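Local coordinates for protein SxtG (Microseira wollei, PDB 6U1R) that probably transfers an amidino group to an amine acceptor during saxitoxin biosynthesis, at residues 325-337 and 348-360. Residues are numbered along the deposited sequence; the frame is centred on the assembly and turned at random.
Sequences MLDEERVIVEKKQ and GFKPIVCSFESYY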
loop_
_atom_site.group_PDB
_atom_site.type_symbol
_atom_site.label_atom_id
_atom_site.label_comp_id
_atom_site.label_asym_id
_atom_site.label_seq_id
_atom_site.Cartn_x
_atom_site.Cartn_y
_atom_site.Cartn_z
ATOM N N MET A 325 -2.570 13.789 24.559
ATOM C CA MET A 325 -3.075 15.148 24.734
ATOM C C MET A 325 -4.496 15.246 24.190
ATOM O O MET A 325 -4.743 14.889 23.035
ATOM C CB MET A 325 -2.201 16.164 23.997
ATOM C CG MET A 325 -0.710 16.171 24.361
ATOM S SD MET A 325 -0.402 16.438 26.084
ATOM C CE MET A 325 -1.085 18.080 26.320
ATOM N N LEU A 326 -5.406 15.789 25.000
ATOM C CA LEU A 326 -6.751 16.113 24.541
ATOM C C LEU A 326 -6.856 17.518 23.970
ATOM O O LEU A 326 -7.787 17.800 23.201
ATOM C CB LEU A 326 -7.742 15.955 25.697
ATOM C CG LEU A 326 -7.661 14.639 26.471
ATOM C CD1 LEU A 326 -8.768 14.543 27.513
ATOM C CD2 LEU A 326 -7.683 13.434 25.524
ATOM N N ASP A 327 -5.951 18.402 24.373
ATOM C CA ASP A 327 -5.720 19.715 23.775
ATOM C C ASP A 327 -4.339 20.131 24.267
ATOM O O ASP A 327 -3.572 19.281 24.729
ATOM C CB ASP A 327 -6.845 20.710 24.116
ATOM C CG ASP A 327 -7.087 20.860 25.604
ATOM O OD1 ASP A 327 -6.138 20.712 26.405
ATOM O OD2 ASP A 327 -8.257 21.136 25.968
ATOM N N GLU A 328 -4.018 21.425 24.189
ATOM C CA GLU A 328 -2.685 21.863 24.595
ATOM C C GLU A 328 -2.444 21.768 26.101
ATOM O O GLU A 328 -1.293 21.917 26.540
ATOM C CB GLU A 328 -2.452 23.299 24.128
ATOM C CG GLU A 328 -2.487 23.427 22.622
ATOM C CD GLU A 328 -2.151 24.812 22.117
ATOM O OE1 GLU A 328 -1.702 25.656 22.925
ATOM O OE2 GLU A 328 -2.323 25.046 20.898
ATOM N N GLU A 329 -3.477 21.512 26.894
ATOM C CA GLU A 329 -3.382 21.531 28.350
ATOM C C GLU A 329 -3.698 20.186 28.989
ATOM O O GLU A 329 -2.953 19.731 29.863
ATOM C CB GLU A 329 -4.326 22.627 28.886
ATOM C CG GLU A 329 -4.434 22.690 30.391
ATOM C CD GLU A 329 -5.390 23.792 30.874
ATOM O OE1 GLU A 329 -6.217 24.266 30.065
ATOM O OE2 GLU A 329 -5.318 24.176 32.064
ATOM N N ARG A 330 -4.802 19.550 28.600
ATOM C CA ARG A 330 -5.256 18.322 29.234
ATOM C C ARG A 330 -4.494 17.126 28.675
ATOM O O ARG A 330 -4.428 16.942 27.453
ATOM C CB ARG A 330 -6.755 18.125 29.002
ATOM C CG ARG A 330 -7.671 19.118 29.764
ATOM C CD ARG A 330 -9.143 18.907 29.372
ATOM N NE ARG A 330 -9.384 19.235 27.967
ATOM C CZ ARG A 330 -10.405 18.793 27.226
ATOM N NH1 ARG A 330 -11.306 17.965 27.730
ATOM N NH2 ARG A 330 -10.517 19.173 25.954
ATOM N N VAL A 331 -3.937 16.317 29.568
ATOM C CA VAL A 331 -3.069 15.196 29.197
ATOM C C VAL A 331 -3.431 13.976 30.039
ATOM O O VAL A 331 -3.495 14.060 31.269
ATOM C CB VAL A 331 -1.574 15.564 29.364
ATOM C CG1 VAL A 331 -1.269 16.121 30.744
ATOM C CG2 VAL A 331 -0.682 14.364 29.051
ATOM N N ILE A 332 -3.682 12.835 29.374
ATOM C CA ILE A 332 -3.958 11.583 30.067
ATOM C C ILE A 332 -2.623 10.917 30.371
ATOM O O ILE A 332 -1.763 10.780 29.484
ATOM C CB ILE A 332 -4.886 10.674 29.236
ATOM C CG1 ILE A 332 -6.288 11.316 29.139
ATOM C CG2 ILE A 332 -4.995 9.284 29.858
ATOM C CD1 ILE A 332 -7.251 10.604 28.255
ATOM N N VAL A 333 -2.452 10.497 31.624
ATOM C CA VAL A 333 -1.192 9.960 32.125
ATOM C C VAL A 333 -1.533 8.881 33.143
ATOM O O VAL A 333 -2.597 8.906 33.774
ATOM C CB VAL A 333 -0.322 11.098 32.714
ATOM C CG1 VAL A 333 -1.123 11.927 33.649
ATOM C CG2 VAL A 333 0.935 10.578 33.405
ATOM N N GLU A 334 -0.638 7.905 33.279
ATOM C CA GLU A 334 -0.944 6.699 34.037
ATOM C C GLU A 334 -0.754 6.908 35.542
ATOM O O GLU A 334 0.198 7.553 35.991
ATOM C CB GLU A 334 -0.074 5.542 33.548
ATOM C CG GLU A 334 -0.706 4.153 33.737
ATOM C CD GLU A 334 -0.649 3.639 35.177
ATOM O OE1 GLU A 334 0.357 3.898 35.879
ATOM O OE2 GLU A 334 -1.604 2.945 35.603
ATOM N N LYS A 335 -1.648 6.287 36.315
ATOM C CA LYS A 335 -1.808 6.592 37.735
ATOM C C LYS A 335 -0.549 6.321 38.551
ATOM O O LYS A 335 -0.265 7.047 39.515
ATOM C CB LYS A 335 -2.993 5.789 38.280
ATOM C CG LYS A 335 -3.203 5.910 39.784
ATOM C CD LYS A 335 -4.647 5.567 40.172
ATOM C CE LYS A 335 -4.880 5.673 41.680
ATOM N NZ LYS A 335 -5.735 4.555 42.199
ATOM N N LYS A 336 0.209 5.278 38.220
ATOM C CA LYS A 336 1.399 4.990 39.004
ATOM C C LYS A 336 2.594 5.840 38.587
ATOM O O LYS A 336 3.645 5.759 39.226
ATOM C CB LYS A 336 1.744 3.498 38.923
ATOM C CG LYS A 336 0.708 2.605 39.626
ATOM C CD LYS A 336 1.213 1.186 39.793
ATOM C CE LYS A 336 0.067 0.199 40.032
ATOM N NZ LYS A 336 -0.348 0.167 41.456
ATOM N N GLN A 337 2.456 6.681 37.562
ATOM C CA GLN A 337 3.570 7.511 37.109
ATOM C C GLN A 337 3.585 8.831 37.878
ATOM O O GLN A 337 3.407 9.909 37.327
ATOM C CB GLN A 337 3.471 7.749 35.610
ATOM C CG GLN A 337 3.559 6.478 34.823
ATOM C CD GLN A 337 4.958 5.902 34.821
ATOM O OE1 GLN A 337 5.943 6.647 34.712
ATOM N NE2 GLN A 337 5.062 4.571 34.910
ATOM N N GLY A 348 2.763 23.228 33.737
ATOM C CA GLY A 348 1.575 23.964 33.346
ATOM C C GLY A 348 0.470 23.162 32.693
ATOM O O GLY A 348 -0.508 23.758 32.221
ATOM N N PHE A 349 0.598 21.841 32.623
ATOM C CA PHE A 349 -0.430 21.001 32.038
ATOM C C PHE A 349 -1.435 20.584 33.110
ATOM O O PHE A 349 -1.245 20.816 34.304
ATOM C CB PHE A 349 0.216 19.787 31.356
ATOM C CG PHE A 349 1.133 20.156 30.224
ATOM C CD1 PHE A 349 0.629 20.397 28.949
ATOM C CD2 PHE A 349 2.502 20.269 30.428
ATOM C CE1 PHE A 349 1.468 20.734 27.903
ATOM C CE2 PHE A 349 3.357 20.616 29.379
ATOM C CZ PHE A 349 2.849 20.845 28.119
ATOM N N LYS A 350 -2.532 19.965 32.667
ATOM C CA LYS A 350 -3.598 19.495 33.555
ATOM C C LYS A 350 -3.722 17.984 33.394
ATOM O O LYS A 350 -4.440 17.504 32.503
ATOM C CB LYS A 350 -4.932 20.175 33.245
ATOM C CG LYS A 350 -4.954 21.684 33.481
ATOM C CD LYS A 350 -4.582 22.061 34.908
ATOM C CE LYS A 350 -4.708 23.564 35.154
ATOM N NZ LYS A 350 -4.547 23.886 36.605
ATOM N N PRO A 351 -3.039 17.200 34.225
ATOM C CA PRO A 351 -3.085 15.743 34.068
ATOM C C PRO A 351 -4.450 15.180 34.430
ATOM O O PRO A 351 -5.103 15.625 35.380
ATOM C CB PRO A 351 -2.002 15.240 35.033
ATOM C CG PRO A 351 -1.189 16.422 35.364
ATOM C CD PRO A 351 -2.074 17.609 35.255
ATOM N N ILE A 352 -4.890 14.212 33.633
ATOM C CA ILE A 352 -6.067 13.410 33.925
ATOM C C ILE A 352 -5.569 11.983 34.083
ATOM O O ILE A 352 -5.023 11.404 33.135
ATOM C CB ILE A 352 -7.124 13.528 32.817
ATOM C CG1 ILE A 352 -7.526 14.997 32.642
ATOM C CG2 ILE A 352 -8.327 12.662 33.154
ATOM C CD1 ILE A 352 -8.198 15.316 31.334
ATOM N N VAL A 353 -5.696 11.444 35.283
ATOM C CA VAL A 353 -5.036 10.199 35.642
ATOM C C VAL A 353 -5.931 9.024 35.286
ATOM O O VAL A 353 -7.157 9.092 35.408
ATOM C CB VAL A 353 -4.678 10.204 37.141
ATOM C CG1 VAL A 353 -4.168 8.869 37.548
ATOM C CG2 VAL A 353 -3.610 11.271 37.417
ATOM N N CYS A 354 -5.306 7.922 34.856
ATOM C CA CYS A 354 -6.023 6.705 34.483
ATOM C C CYS A 354 -5.155 5.483 34.775
ATOM O O CYS A 354 -3.972 5.482 34.425
ATOM C CB CYS A 354 -6.397 6.757 32.988
ATOM S SG CYS A 354 -7.434 5.358 32.412
ATOM N N SER A 355 -5.732 4.437 35.382
ATOM C CA SER A 355 -5.028 3.167 35.557
ATOM C C SER A 355 -4.989 2.417 34.228
ATOM O O SER A 355 -6.023 2.255 33.566
ATOM C CB SER A 355 -5.702 2.291 36.617
ATOM O OG SER A 355 -5.703 2.923 37.886
ATOM N N PHE A 356 -3.797 1.962 33.834
ATOM C CA PHE A 356 -3.615 1.433 32.487
ATOM C C PHE A 356 -2.422 0.489 32.360
ATOM O O PHE A 356 -2.081 0.093 31.242
ATOM C CB PHE A 356 -3.475 2.599 31.494
ATOM C CG PHE A 356 -4.029 2.305 30.109
ATOM C CD1 PHE A 356 -5.355 1.949 29.940
ATOM C CD2 PHE A 356 -3.230 2.399 28.980
ATOM C CE1 PHE A 356 -5.881 1.699 28.675
ATOM C CE2 PHE A 356 -3.743 2.153 27.713
ATOM C CZ PHE A 356 -5.080 1.791 27.567
ATOM N N GLU A 357 -1.784 0.100 33.477
ATOM C CA GLU A 357 -0.644 -0.814 33.367
ATOM C C GLU A 357 -1.024 -2.188 32.830
ATOM O O GLU A 357 -0.142 -2.896 32.322
ATOM C CB GLU A 357 0.063 -1.000 34.706
ATOM C CG GLU A 357 0.756 0.249 35.180
ATOM C CD GLU A 357 1.804 -0.028 36.231
ATOM O OE1 GLU A 357 1.642 -1.000 37.019
ATOM O OE2 GLU A 357 2.799 0.728 36.255
ATOM N N SER A 358 -2.310 -2.576 32.912
ATOM C CA SER A 358 -2.749 -3.847 32.338
ATOM C C SER A 358 -2.680 -3.848 30.824
ATOM O O SER A 358 -2.754 -4.921 30.218
ATOM C CB SER A 358 -4.186 -4.179 32.749
ATOM O OG SER A 358 -4.252 -4.444 34.146
ATOM N N TYR A 359 -2.575 -2.677 30.206
ATOM C CA TYR A 359 -2.406 -2.580 28.766
ATOM C C TYR A 359 -0.964 -2.791 28.336
ATOM O O TYR A 359 -0.724 -3.195 27.194
ATOM C CB TYR A 359 -2.902 -1.212 28.293
ATOM C CG TYR A 359 -3.558 -1.223 26.924
ATOM C CD1 TYR A 359 -4.907 -1.550 26.780
ATOM C CD2 TYR A 359 -2.846 -0.860 25.782
ATOM C CE1 TYR A 359 -5.526 -1.546 25.535
ATOM C CE2 TYR A 359 -3.459 -0.859 24.529
ATOM C CZ TYR A 359 -4.789 -1.205 24.411
ATOM O OH TYR A 359 -5.405 -1.190 23.181
ATOM N N TYR A 360 0.001 -2.552 29.228
ATOM C CA TYR A 360 1.406 -2.589 28.829
ATOM C C TYR A 360 1.840 -3.917 28.207
ATOM O O TYR A 360 2.694 -3.885 27.302
ATOM C CB TYR A 360 2.300 -2.280 30.034
ATOM C CG TYR A 360 2.207 -0.873 30.610
ATOM C CD1 TYR A 360 1.412 0.115 30.039
ATOM C CD2 TYR A 360 2.937 -0.543 31.739
ATOM C CE1 TYR A 360 1.351 1.387 30.594
ATOM C CE2 TYR A 360 2.884 0.711 32.289
ATOM C CZ TYR A 360 2.096 1.674 31.712
ATOM O OH TYR A 360 2.034 2.929 32.250
HETATM O O HOH W 1 2.620 3.097 34.950
#
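Glu334 takes the backbone N of Phe356 on its OE2, 3.0 Å away, through the anti lone pair of that oxygen. Its CG lies anti to the backbone N (chi1 -152°), and a bend at chi2 (-77°) turns the carboxylate toward 355-357. Glu334 OE1 accepts from Lys336 N at 2.7 Å, above the carboxylate plane. A water donates to Glu334 OE1 (2.6 Å) and Glu357 OE2, and accepts from Gln337 NE2 and Tyr360 OH. The carboxylates of Glu334 and Glu357 come close, OE1 to OE2 4.0 Å; Glu357 OE2 is also hydrogen-bonded to His306 NE2.

Strands 330-334 and 350-354, which lead into this cluster, pair in parallel, with a hydrogen bond from Ile352 N to Val331 O, 2.7 Å. Val333 CG1 lies 3.7 Å from Pro351 CB, on the face covered by helix 338-346. On the other face Ile352 CD1 reaches Leu326 CD1 and Arg330 CB, both at 3.9 Å. The strands and helix form a beta-alpha-beta unit. The ring of Phe356 stacks on Phe366, and its side chain lies about 7 Å from that of Cys368, the predicted amidino-cysteine residue.

The closeness of the two acids would tend to raise the proton affinity of one, while the donors around them would work the other way.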